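Local coordinates for AB hydrolase-1 domain-containing protein (Streptococcus mutans, PDB 4L9A) that probably hydrolyses carboxylic esters as a member of the alpha/beta hydrolase superfamily, at residues A[34-39]-A[54-59]; A[80-85]-A[191-196]; A[120-125]-A[144-149]; A[127-132]-A[225-230]. One frame throughout, in Å; residues are numbered along the deposited sequence.

Contact 1: residues A[34-39]-A[54-59]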
loop_
_atom_site.group_PDB
_atom_site.type_symbol
_atom_site.label_atom_id
_atom_site.label_comp_id
_atom_site.label_asym_id
_atom_site.label_seq_id
_atom_site.Cartn_x
_atom_site.Cartn_y
_atom_site.Cartn_z
ATOM N N TYR A 34 5.578 -13.385 -1.479
ATOM C CA TYR A 34 6.083 -13.220 -0.123
ATOM C C TYR A 34 5.079 -12.534 0.807
ATOM O O TYR A 34 4.550 -11.449 0.510
ATOM C CB TYR A 34 7.376 -12.422 -0.168
ATOM C CG TYR A 34 8.054 -12.189 1.165
ATOM C CD1 TYR A 34 8.916 -13.143 1.698
ATOM C CD2 TYR A 34 7.879 -10.990 1.859
ATOM C CE1 TYR A 34 9.562 -12.930 2.894
ATOM C CE2 TYR A 34 8.533 -10.760 3.064
ATOM C CZ TYR A 34 9.371 -11.738 3.574
ATOM O OH TYR A 34 10.025 -11.534 4.766
ATOM N N THR A 35 4.827 -13.176 1.938
ATOM C CA THR A 35 3.934 -12.628 2.950
ATOM C C THR A 35 4.571 -12.678 4.326
ATOM O O THR A 35 5.454 -13.505 4.581
ATOM C CB THR A 35 2.616 -13.418 3.035
ATOM O OG1 THR A 35 2.883 -14.740 3.503
ATOM C CG2 THR A 35 1.923 -13.501 1.672
ATOM N N CYS A 36 4.107 -11.795 5.209
ATOM C CA CYS A 36 4.428 -11.855 6.627
ATOM C C CYS A 36 3.115 -11.819 7.380
ATOM O O CYS A 36 2.234 -11.025 7.054
ATOM C CB CYS A 36 5.297 -10.675 7.050
ATOM S SG CYS A 36 6.864 -10.584 6.187
ATOM N N HIS A 37 2.980 -12.653 8.402
ATOM C CA HIS A 37 1.663 -12.896 8.980
ATOM C C HIS A 37 1.665 -13.112 10.494
ATOM O O HIS A 37 2.565 -13.741 11.044
ATOM C CB HIS A 37 1.026 -14.106 8.287
ATOM C CG HIS A 37 -0.248 -14.570 8.923
ATOM N ND1 HIS A 37 -0.292 -15.609 9.825
ATOM C CD2 HIS A 37 -1.523 -14.138 8.785
ATOM C CE1 HIS A 37 -1.540 -15.804 10.213
ATOM N NE2 HIS A 37 -2.307 -14.924 9.596
ATOM N N ARG A 38 0.638 -12.587 11.148
ATOM C CA ARG A 38 0.420 -12.795 12.573
ATOM C C ARG A 38 -1.044 -13.147 12.744
ATOM O O ARG A 38 -1.918 -12.499 12.163
ATOM C CB ARG A 38 0.725 -11.509 13.350
ATOM C CG ARG A 38 0.621 -11.648 14.850
ATOM C CD ARG A 38 1.198 -10.437 15.545
ATOM N NE ARG A 38 0.225 -9.353 15.694
ATOM C CZ ARG A 38 0.561 -8.086 15.912
ATOM N NH1 ARG A 38 1.844 -7.748 15.983
ATOM N NH2 ARG A 38 -0.379 -7.151 16.049
ATOM N N GLU A 39 -1.320 -14.174 13.537
ATOM C CA GLU A 39 -2.695 -14.561 13.817
ATOM C C GLU A 39 -3.436 -13.469 14.560
ATOM O O GLU A 39 -2.835 -12.661 15.262
ATOM C CB GLU A 39 -2.739 -15.849 14.648
ATOM C CG GLU A 39 -2.721 -17.115 13.817
ATOM C CD GLU A 39 -3.916 -17.209 12.885
ATOM O OE1 GLU A 39 -4.906 -16.471 13.104
ATOM O OE2 GLU A 39 -3.861 -18.010 11.928
ATOM N N SER A 54 10.149 -4.090 0.940
ATOM C CA SER A 54 9.264 -5.174 1.372
ATOM C C SER A 54 8.206 -4.564 2.278
ATOM O O SER A 54 8.472 -3.587 2.976
ATOM C CB SER A 54 10.045 -6.275 2.113
ATOM O OG SER A 54 9.220 -7.407 2.339
ATOM N N THR A 55 7.009 -5.140 2.279
ATOM C CA THR A 55 5.844 -4.437 2.828
ATOM C C THR A 55 5.869 -4.341 4.348
ATOM O O THR A 55 5.573 -3.283 4.912
ATOM C CB THR A 55 4.536 -5.054 2.320
ATOM O OG1 THR A 55 4.461 -4.852 0.905
ATOM C CG2 THR A 55 3.311 -4.407 2.990
ATOM N N ALA A 56 6.254 -5.421 5.022
ATOM C CA ALA A 56 6.347 -5.374 6.473
ATOM C C ALA A 56 7.353 -4.309 6.942
ATOM O O ALA A 56 7.107 -3.609 7.930
ATOM C CB ALA A 56 6.714 -6.752 7.037
ATOM N N ASP A 57 8.484 -4.208 6.243
ATOM C CA ASP A 57 9.501 -3.201 6.544
ATOM C C ASP A 57 8.918 -1.809 6.290
ATOM O O ASP A 57 9.083 -0.871 7.090
ATOM C CB ASP A 57 10.710 -3.371 5.618
ATOM C CG ASP A 57 11.463 -4.678 5.844
ATOM O OD1 ASP A 57 11.391 -5.214 6.962
ATOM O OD2 ASP A 57 12.142 -5.162 4.902
ATOM N N ASN A 58 8.262 -1.687 5.142
ATOM C CA ASN A 58 7.672 -0.431 4.686
ATOM C C ASN A 58 6.704 0.133 5.735
ATOM O O ASN A 58 6.704 1.331 6.014
ATOM C CB ASN A 58 6.955 -0.689 3.342
ATOM C CG ASN A 58 6.520 0.595 2.625
ATOM O OD1 ASN A 58 7.031 1.677 2.892
ATOM N ND2 ASN A 58 5.576 0.460 1.693
ATOM N N PHE A 59 5.918 -0.752 6.347
ATOM C CA PHE A 59 4.870 -0.358 7.282
ATOM C C PHE A 59 5.232 -0.598 8.749
ATOM O O PHE A 59 4.353 -0.634 9.610
ATOM C CB PHE A 59 3.570 -1.092 6.936
ATOM C CG PHE A 59 2.854 -0.523 5.738
ATOM C CD1 PHE A 59 2.011 0.578 5.880
ATOM C CD2 PHE A 59 3.007 -1.092 4.482
ATOM C CE1 PHE A 59 1.347 1.118 4.773
ATOM C CE2 PHE A 59 2.343 -0.562 3.368
ATOM C CZ PHE A 59 1.516 0.542 3.517
#
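A chi1 of -179° sets the Y34 ring anti to the backbone N and turns it toward S54, while C36, at -60°, lays SG beside its own backbone N, on the side facing A56. The contact joins strand 33-38 of the alpha/beta hydrolase sheet to the short helix 55-58 that follows strand 43-47. Chain separation is smallest at the C36-A56 pair, whose CA atoms lie 6.8 Å apart. Here the thiol meets the methyl: C36 SG is 3.9 Å from A56 CB, an apolar touch with no hydrogen bond beside it. A56 also packs on T74 of strand 71-75, so the start of the helix rests against two neighbouring strands.

Toward the entry of the helix the contact changes character. S54 occupies the N-cap position without making a capping bond; its hydroxyl is hydrogen-bonded to D76 OD2 instead, while the other carboxylate oxygen of D76 takes the N-H of T55. D76 therefore grips the chain just where the helix begins. The S54 hydroxyl lies oblique to the Y34 ring, near two of its carbons: CE2 of Y34 stands 3.5 Å from S54 OG, and CD2 of Y34 3.9 Å from that same oxygen.

Contact 2: residues A[80-85]-A[191-196]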
loop_
_atom_site.group_PDB
_atom_site.type_symbol
_atom_site.label_atom_id
_atom_site.label_comp_id
_atom_site.label_asym_id
_atom_site.label_seq_id
_atom_site.Cartn_x
_atom_site.Cartn_y
_atom_site.Cartn_z
ATOM N N SER A 80 8.973 -6.728 -6.178
ATOM C CA SER A 80 9.230 -5.847 -5.049
ATOM C C SER A 80 9.596 -6.631 -3.808
ATOM O O SER A 80 9.166 -7.774 -3.638
ATOM C CB SER A 80 7.997 -4.991 -4.749
ATOM O OG SER A 80 7.060 -5.740 -4.009
ATOM N N GLY A 81 10.367 -6.008 -2.926
ATOM C CA GLY A 81 10.669 -6.628 -1.656
ATOM C C GLY A 81 11.226 -8.024 -1.871
ATOM O O GLY A 81 12.146 -8.207 -2.661
ATOM N N TYR A 82 10.669 -9.014 -1.184
ATOM C CA TYR A 82 11.209 -10.359 -1.300
ATOM C C TYR A 82 10.336 -11.259 -2.169
ATOM O O TYR A 82 10.590 -12.456 -2.260
ATOM C CB TYR A 82 11.444 -10.985 0.080
ATOM C CG TYR A 82 12.461 -10.237 0.916
ATOM C CD1 TYR A 82 13.830 -10.428 0.727
ATOM C CD2 TYR A 82 12.055 -9.349 1.902
ATOM C CE1 TYR A 82 14.761 -9.741 1.489
ATOM C CE2 TYR A 82 12.983 -8.664 2.674
ATOM C CZ TYR A 82 14.333 -8.858 2.460
ATOM O OH TYR A 82 15.253 -8.162 3.231
ATOM N N SER A 83 9.299 -10.710 -2.798
ATOM C CA SER A 83 8.578 -11.522 -3.784
ATOM C C SER A 83 9.469 -11.752 -4.997
ATOM O O SER A 83 10.420 -11.007 -5.217
ATOM C CB SER A 83 7.242 -10.896 -4.180
ATOM O OG SER A 83 6.244 -11.211 -3.213
ATOM N N PRO A 84 9.177 -12.796 -5.786
ATOM C CA PRO A 84 10.048 -13.095 -6.926
ATOM C C PRO A 84 9.980 -12.019 -8.013
ATOM O O PRO A 84 8.990 -11.268 -8.125
ATOM C CB PRO A 84 9.479 -14.417 -7.469
ATOM C CG PRO A 84 8.720 -15.024 -6.318
ATOM C CD PRO A 84 8.128 -13.814 -5.607
ATOM N N VAL A 85 11.038 -11.926 -8.807
ATOM C CA VAL A 85 10.964 -11.112 -10.010
ATOM C C VAL A 85 10.432 -11.964 -11.161
ATOM O O VAL A 85 10.755 -13.153 -11.275
ATOM C CB VAL A 85 12.308 -10.447 -10.376
ATOM C CG1 VAL A 85 12.788 -9.539 -9.235
ATOM C CG2 VAL A 85 13.352 -11.483 -10.702
ATOM N N PHE A 191 15.646 1.137 9.592
ATOM C CA PHE A 191 16.208 1.758 8.401
ATOM C C PHE A 191 17.057 0.763 7.602
ATOM O O PHE A 191 16.800 0.525 6.426
ATOM C CB PHE A 191 17.043 2.962 8.805
ATOM C CG PHE A 191 17.819 3.583 7.676
ATOM C CD1 PHE A 191 19.182 3.372 7.561
ATOM C CD2 PHE A 191 17.194 4.406 6.751
ATOM C CE1 PHE A 191 19.908 3.956 6.531
ATOM C CE2 PHE A 191 17.912 4.991 5.722
ATOM C CZ PHE A 191 19.270 4.770 5.613
ATOM N N LYS A 192 18.073 0.182 8.235
ATOM C CA LYS A 192 18.935 -0.756 7.517
ATOM C C LYS A 192 18.140 -1.950 6.986
ATOM O O LYS A 192 18.398 -2.439 5.889
ATOM C CB LYS A 192 20.121 -1.204 8.378
ATOM C CG LYS A 192 21.246 -0.177 8.461
ATOM C CD LYS A 192 22.461 -0.721 9.219
ATOM C CE LYS A 192 23.527 0.348 9.452
ATOM N NZ LYS A 192 24.286 0.678 8.220
ATOM N N GLN A 193 17.157 -2.407 7.755
ATOM C CA GLN A 193 16.349 -3.541 7.328
ATOM C C GLN A 193 15.520 -3.129 6.099
ATOM O O GLN A 193 15.517 -3.816 5.081
ATOM C CB GLN A 193 15.465 -4.048 8.480
ATOM C CG GLN A 193 14.854 -5.434 8.242
ATOM C CD GLN A 193 15.911 -6.538 8.099
ATOM O OE1 GLN A 193 16.897 -6.566 8.835
ATOM N NE2 GLN A 193 15.704 -7.445 7.143
ATOM N N LEU A 194 14.851 -1.984 6.184
ATOM C CA LEU A 194 14.131 -1.444 5.032
ATOM C C LEU A 194 15.015 -1.474 3.781
ATOM O O LEU A 194 14.585 -1.918 2.720
ATOM C CB LEU A 194 13.683 -0.006 5.299
ATOM C CG LEU A 194 12.839 0.673 4.212
ATOM C CD1 LEU A 194 11.462 0.032 4.121
ATOM C CD2 LEU A 194 12.706 2.183 4.500
ATOM N N TRP A 195 16.253 -1.008 3.901
ATOM C CA TRP A 195 17.102 -0.928 2.717
ATOM C C TRP A 195 17.696 -2.280 2.296
ATOM O O TRP A 195 18.039 -2.468 1.129
ATOM C CB TRP A 195 18.154 0.189 2.845
ATOM C CG TRP A 195 17.481 1.535 2.705
ATOM C CD1 TRP A 195 17.093 2.363 3.710
ATOM C CD2 TRP A 195 17.033 2.141 1.485
ATOM N NE1 TRP A 195 16.455 3.471 3.188
ATOM C CE2 TRP A 195 16.414 3.357 1.824
ATOM C CE3 TRP A 195 17.120 1.782 0.132
ATOM C CZ2 TRP A 195 15.871 4.216 0.862
ATOM C CZ3 TRP A 195 16.587 2.632 -0.820
ATOM C CH2 TRP A 195 15.973 3.839 -0.451
ATOM N N ARG A 196 17.793 -3.221 3.232
ATOM C CA ARG A 196 18.204 -4.576 2.860
ATOM C C ARG A 196 17.197 -5.178 1.880
ATOM O O ARG A 196 17.578 -5.835 0.924
ATOM C CB ARG A 196 18.367 -5.478 4.083
ATOM C CG ARG A 196 19.626 -5.218 4.869
ATOM C CD ARG A 196 19.815 -6.232 5.992
ATOM N NE ARG A 196 20.947 -5.849 6.837
ATOM C CZ ARG A 196 20.831 -5.370 8.072
ATOM N NH1 ARG A 196 19.626 -5.229 8.627
ATOM N NH2 ARG A 196 21.921 -5.038 8.756
HETATM O O HOH W 1 14.390 -6.535 4.876
#
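A type II' beta turn, S80 to S83, in the loop after strand 71-75 presents Y82 to helix 188-206, one of the helices inserted between strands 134-141 and 235-239, where many alpha/beta hydrolases carry their cap. G81 takes the positive phi (53°) of the turn, which is closed by the S83 N to S80 O bond of 3.1 Å. From the next position the phenol of Y82 reaches across, touching the helix through its hydroxyl: Y82 OH lies 3.8 Å from the backbone C of R196 and 4.2 Å from R196 CB.

No hydrogen bond passes directly between the two segments; a single water does the joining. It sits in the plane of the Y82 ring, at the hydroxyl edge, and accepts the Y82 OH proton, although the exact length of that bond is doubtful. It also accepts from Q193 NE2 at 2.8 Å and donates to Q193 O at 3.0 Å, so backbone and side chain of one residue clasp it together. The bend of Q193 at chi2 (62°) folds its amide back to make this possible. The amide oxygen accepts a weak bond from R196 NH1.

Around this bridge, the Y82 ring meets Y34 of strand 33-38 and Y200, one helical turn beyond R196, while Q193 and L194 pack on D57 of helix 55-58.

Contact 3: residues A[120-125]-A[144-149]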
loop_
_atom_site.group_PDB
_atom_site.type_symbol
_atom_site.label_atom_id
_atom_site.label_comp_id
_atom_site.label_asym_id
_atom_site.label_seq_id
_atom_site.Cartn_x
_atom_site.Cartn_y
_atom_site.Cartn_z
ATOM N N GLY A 120 -1.271 0.792 -4.086
ATOM C CA GLY A 120 -2.002 -0.268 -3.407
ATOM C C GLY A 120 -3.500 0.001 -3.325
ATOM O O GLY A 120 -4.292 -0.912 -3.077
ATOM N N GLY A 121 -3.893 1.259 -3.528
ATOM C CA GLY A 121 -5.305 1.618 -3.517
ATOM C C GLY A 121 -6.138 0.892 -4.571
ATOM O O GLY A 121 -7.290 0.513 -4.315
ATOM N N PHE A 122 -5.570 0.684 -5.757
ATOM C CA PHE A 122 -6.335 0.065 -6.846
ATOM C C PHE A 122 -6.742 -1.378 -6.525
ATOM O O PHE A 122 -7.910 -1.747 -6.661
ATOM C CB PHE A 122 -5.582 0.165 -8.181
ATOM C CG PHE A 122 -5.545 1.575 -8.748
ATOM C CD1 PHE A 122 -6.717 2.208 -9.126
ATOM C CD2 PHE A 122 -4.349 2.258 -8.896
ATOM C CE1 PHE A 122 -6.696 3.490 -9.641
ATOM C CE2 PHE A 122 -4.329 3.567 -9.415
ATOM C CZ PHE A 122 -5.499 4.165 -9.783
ATOM N N ALA A 123 -5.784 -2.195 -6.101
ATOM C CA ALA A 123 -6.109 -3.553 -5.663
ATOM C C ALA A 123 -7.098 -3.511 -4.498
ATOM O O ALA A 123 -8.046 -4.275 -4.459
ATOM C CB ALA A 123 -4.833 -4.316 -5.264
ATOM N N ALA A 124 -6.868 -2.601 -3.554
ATOM C CA ALA A 124 -7.687 -2.535 -2.346
ATOM C C ALA A 124 -9.167 -2.363 -2.667
ATOM O O ALA A 124 -10.028 -2.991 -2.055
ATOM C CB ALA A 124 -7.190 -1.403 -1.424
ATOM N N LEU A 125 -9.472 -1.502 -3.631
ATOM C CA LEU A 125 -10.864 -1.271 -3.986
ATOM C C LEU A 125 -11.523 -2.558 -4.498
ATOM O O LEU A 125 -12.658 -2.863 -4.145
ATOM C CB LEU A 125 -10.967 -0.141 -5.008
ATOM C CG LEU A 125 -10.623 1.230 -4.417
ATOM C CD1 LEU A 125 -10.303 2.227 -5.526
ATOM C CD2 LEU A 125 -11.795 1.718 -3.551
ATOM N N THR A 144 -3.568 6.054 -4.584
ATOM C CA THR A 144 -3.560 6.618 -5.922
ATOM C C THR A 144 -4.984 6.740 -6.470
ATOM O O THR A 144 -5.700 5.739 -6.552
ATOM C CB THR A 144 -2.683 5.763 -6.870
ATOM O OG1 THR A 144 -1.415 5.515 -6.244
ATOM C CG2 THR A 144 -2.455 6.499 -8.189
ATOM N N THR A 145 -5.400 7.961 -6.820
ATOM C CA THR A 145 -6.724 8.177 -7.411
ATOM C C THR A 145 -6.707 8.021 -8.927
ATOM O O THR A 145 -5.671 8.206 -9.580
ATOM C CB THR A 145 -7.282 9.582 -7.123
ATOM O OG1 THR A 145 -6.373 10.573 -7.632
ATOM C CG2 THR A 145 -7.513 9.791 -5.628
ATOM N N VAL A 146 -7.868 7.699 -9.486
ATOM C CA VAL A 146 -8.008 7.623 -10.928
ATOM C C VAL A 146 -7.626 8.979 -11.521
ATOM O O VAL A 146 -6.971 9.049 -12.562
ATOM C CB VAL A 146 -9.441 7.259 -11.336
ATOM C CG1 VAL A 146 -9.619 7.432 -12.828
ATOM C CG2 VAL A 146 -9.767 5.829 -10.906
HETATM N N MSE A 147 -7.999 10.053 -10.833
HETATM C CA MSE A 147 -7.630 11.387 -11.291
HETATM C C MSE A 147 -6.118 11.562 -11.423
HETATM O O MSE A 147 -5.624 11.912 -12.494
HETATM C CB MSE A 147 -8.188 12.461 -10.366
HETATM C CG MSE A 147 -8.003 13.873 -10.907
HETATM SE SE MSE A 147 -7.967 15.190 -9.467
HETATM C CE MSE A 147 -6.086 15.012 -8.965
ATOM N N ILE A 148 -5.385 11.332 -10.338
ATOM C CA ILE A 148 -3.940 11.530 -10.374
ATOM C C ILE A 148 -3.304 10.531 -11.345
ATOM O O ILE A 148 -2.341 10.850 -12.036
ATOM C CB ILE A 148 -3.292 11.448 -8.963
ATOM C CG1 ILE A 148 -1.985 12.248 -8.906
ATOM C CG2 ILE A 148 -3.067 9.999 -8.537
ATOM C CD1 ILE A 148 -2.173 13.728 -9.028
ATOM N N TYR A 149 -3.863 9.328 -11.415
ATOM C CA TYR A 149 -3.324 8.305 -12.298
ATOM C C TYR A 149 -3.462 8.701 -13.763
ATOM O O TYR A 149 -2.512 8.555 -14.533
ATOM C CB TYR A 149 -3.991 6.945 -12.063
ATOM C CG TYR A 149 -3.438 5.882 -12.977
ATOM C CD1 TYR A 149 -2.282 5.191 -12.643
ATOM C CD2 TYR A 149 -4.048 5.598 -14.192
ATOM C CE1 TYR A 149 -1.763 4.229 -13.481
ATOM C CE2 TYR A 149 -3.534 4.643 -15.037
ATOM C CZ TYR A 149 -2.395 3.962 -14.678
ATOM O OH TYR A 149 -1.885 3.004 -15.518
#
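F122 reaches from helix 120-130 into the turn that opens helix 146-151. Its CB leaves the helix across the line of approach, and a chi1 of -72°, with CG beside the backbone N, swings the ring over to T144-Y149. Beyond CG, the far ring atoms share T144 and divide the other neighbours among them. CE2 of F122 lies against the T144 side chain, 3.7 Å from T144 CG2 and just as close to T144 CB, the two side chains crossing at about a right angle. On the other side of the ring, F122 CE1 meets V146 CG2 at 4.1 Å, a methyl set at the rim near the ring plane.

The tip, CZ, is the most engaged: T144 O stands 3.6 Å from F122 CZ, over one face but displaced toward the rim, and Y149 CB is 3.9 Å from CZ at the ring edge. Beyond that CB, the rings of F122 and Y149 form an offset edge-to-face pair, F122 giving the edge, with centroids 5.6 Å apart and planes at 78°. The carbonyl of T144 has a polar partner in Y252 OH. T145 fixes the start of the helix: its OG1 caps I148 N at 3.0 Å in a nearly straight bond (168°), and is itself hydrogen-bonded to E246.

T144 also pairs through its backbone with S118, in the tight bend between strand 111-117 and helix 120-130. That strand-turn-helix is the nucleophile elbow of alpha/beta hydrolases, where S118 holds the position usual for the nucleophile.

Contact 4: residues A[127-132]-A[225-230]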
loop_
_atom_site.group_PDB
_atom_site.type_symbol
_atom_site.label_atom_id
_atom_site.label_comp_id
_atom_site.label_asym_id
_atom_site.label_seq_id
_atom_site.Cartn_x
_atom_site.Cartn_y
_atom_site.Cartn_z
ATOM N N ILE A 127 -10.495 -5.737 -3.938
ATOM C CA ILE A 127 -10.513 -6.685 -2.828
ATOM C C ILE A 127 -11.747 -6.504 -1.936
ATOM O O ILE A 127 -12.462 -7.459 -1.631
ATOM C CB ILE A 127 -9.224 -6.546 -1.982
ATOM C CG1 ILE A 127 -7.999 -6.904 -2.827
ATOM C CG2 ILE A 127 -9.302 -7.413 -0.729
ATOM C CD1 ILE A 127 -6.683 -6.464 -2.226
HETATM N N MSE A 128 -12.007 -5.274 -1.518
HETATM C CA MSE A 128 -13.134 -5.019 -0.628
HETATM C C MSE A 128 -14.460 -5.294 -1.332
HETATM O O MSE A 128 -15.434 -5.693 -0.703
HETATM C CB MSE A 128 -13.087 -3.584 -0.094
HETATM C CG MSE A 128 -11.832 -3.286 0.722
HETATM SE SE MSE A 128 -11.844 -1.463 1.502
HETATM C CE MSE A 128 -11.375 -0.433 -0.104
ATOM N N ASN A 129 -14.488 -5.093 -2.642
ATOM C CA ASN A 129 -15.693 -5.341 -3.428
ATOM C C ASN A 129 -15.915 -6.833 -3.725
ATOM O O ASN A 129 -17.044 -7.258 -3.973
ATOM C CB ASN A 129 -15.639 -4.504 -4.717
ATOM C CG ASN A 129 -16.851 -4.694 -5.607
ATOM O OD1 ASN A 129 -17.965 -4.289 -5.265
ATOM N ND2 ASN A 129 -16.633 -5.286 -6.776
ATOM N N GLN A 130 -14.854 -7.640 -3.670
ATOM C CA GLN A 130 -14.963 -9.042 -4.099
ATOM C C GLN A 130 -14.788 -10.098 -3.004
ATOM O O GLN A 130 -15.225 -11.238 -3.175
ATOM C CB GLN A 130 -13.957 -9.347 -5.209
ATOM C CG GLN A 130 -14.056 -8.477 -6.441
ATOM C CD GLN A 130 -12.994 -8.834 -7.458
ATOM O OE1 GLN A 130 -12.615 -10.005 -7.593
ATOM N NE2 GLN A 130 -12.494 -7.828 -8.172
ATOM N N SER A 131 -14.130 -9.738 -1.907
ATOM C CA SER A 131 -13.776 -10.707 -0.866
ATOM C C SER A 131 -14.983 -11.175 -0.074
ATOM O O SER A 131 -15.797 -10.361 0.357
ATOM C CB SER A 131 -12.787 -10.088 0.111
ATOM O OG SER A 131 -13.389 -8.999 0.798
ATOM N N SER A 132 -15.091 -12.480 0.149
ATOM C CA SER A 132 -16.180 -12.998 0.977
ATOM C C SER A 132 -15.899 -12.764 2.461
ATOM O O SER A 132 -16.806 -12.824 3.280
ATOM C CB SER A 132 -16.438 -14.478 0.691
ATOM O OG SER A 132 -15.230 -15.148 0.385
ATOM N N PHE A 225 -11.149 1.140 -13.243
ATOM C CA PHE A 225 -11.437 2.448 -12.663
ATOM C C PHE A 225 -12.919 2.652 -12.353
ATOM O O PHE A 225 -13.381 3.791 -12.223
ATOM C CB PHE A 225 -10.955 3.549 -13.615
ATOM C CG PHE A 225 -9.482 3.516 -13.884
ATOM C CD1 PHE A 225 -8.598 3.053 -12.924
ATOM C CD2 PHE A 225 -8.981 3.934 -15.105
ATOM C CE1 PHE A 225 -7.234 3.023 -13.171
ATOM C CE2 PHE A 225 -7.621 3.901 -15.355
ATOM C CZ PHE A 225 -6.750 3.446 -14.386
ATOM N N LYS A 226 -13.660 1.554 -12.226
ATOM C CA LYS A 226 -15.117 1.640 -12.136
ATOM C C LYS A 226 -15.657 1.260 -10.762
ATOM O O LYS A 226 -16.866 1.056 -10.595
ATOM C CB LYS A 226 -15.775 0.764 -13.206
ATOM C CG LYS A 226 -15.432 1.147 -14.642
ATOM C CD LYS A 226 -16.152 0.247 -15.654
ATOM C CE LYS A 226 -15.729 0.550 -17.090
ATOM N NZ LYS A 226 -16.102 1.929 -17.519
ATOM N N THR A 227 -14.761 1.174 -9.783
ATOM C CA THR A 227 -15.109 0.692 -8.454
ATOM C C THR A 227 -14.824 1.765 -7.414
ATOM O O THR A 227 -13.723 2.308 -7.362
ATOM C CB THR A 227 -14.271 -0.560 -8.091
ATOM O OG1 THR A 227 -14.352 -1.523 -9.151
ATOM C CG2 THR A 227 -14.756 -1.190 -6.796
ATOM N N GLY A 228 -15.807 2.066 -6.580
ATOM C CA GLY A 228 -15.575 2.924 -5.432
ATOM C C GLY A 228 -15.733 2.092 -4.174
ATOM O O GLY A 228 -16.088 0.922 -4.250
ATOM N N ILE A 229 -15.480 2.685 -3.016
ATOM C CA ILE A 229 -15.658 1.984 -1.749
ATOM C C ILE A 229 -17.124 1.973 -1.318
ATOM O O ILE A 229 -17.820 2.992 -1.389
ATOM C CB ILE A 229 -14.796 2.615 -0.645
ATOM C CG1 ILE A 229 -14.919 1.823 0.653
ATOM C CG2 ILE A 229 -15.200 4.079 -0.422
ATOM C CD1 ILE A 229 -13.954 2.289 1.711
ATOM N N SER A 230 -17.598 0.811 -0.884
ATOM C CA SER A 230 -18.965 0.687 -0.402
ATOM C C SER A 230 -19.261 1.698 0.701
ATOM O O SER A 230 -18.397 2.014 1.524
ATOM C CB SER A 230 -19.212 -0.728 0.114
ATOM O OG SER A 230 -20.433 -0.801 0.825
#
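Apolar contacts alone bridge M128 and N129 to T227 and I229. CE of M128, a selenomethionine in this crystal, lies 4.2 Å from I229 CD1, the two side chains crossing obliquely. A bend at chi3 (-77°) turns that methyl aside from the otherwise extended chain, whereas I229 is extended throughout and brings CD1 up from the loop. A second pairing, one residue further along the helix, sets N129 CB 4.0 Å from T227 CG2, so N129 takes part through its aliphatic base and not its amide.

These touches belong to the beta-alpha-beta crossover of the hydrolase core, in which helix 120-130 links the adjacent parallel strands 111-117 and 134-141. Segment 225-230 is the irregular approach to strand 235-239, the next in the sheet, and lies along the last turn of that helix. M128 packs on both linked strands, and I229 joins it on F138.

Among the polar bonds, the carbonyl O of I127 at the helix end accepts from S131 N at 2.8 Å and from Q130 N at 3.1 Å, and the loop backbone pairs separately, I229 with E251. A weak bond between T227 OG1 and Q126 NE2, from the same helix, also links loop and helix.

In the fold
The four contacts form two touching pairs within one alpha/beta hydrolase domain. Contacts 1 and 2, with centres 11 Å apart, meet where Y34 packs on Y82 and Y34 N probably bonds S83 OG; contacts 3 and 4, 12 Å apart, share helix 120-130 and meet at F225, which packs on F122, V146 and Y149. Contact 2 is about 23 Å from contact 3 and 29 Å from contact 4, centre to centre, across the middle of the chain. Along the sequence contact 1 closes first, contact 3 nests within contact 2, and contact 4 crosses both. Contacts 1 and 2 thus connect helix 188-206 with the sheet's first strands, while contacts 3 and 4 gather helix 146-151 and loop 225-230 on helix 120-130.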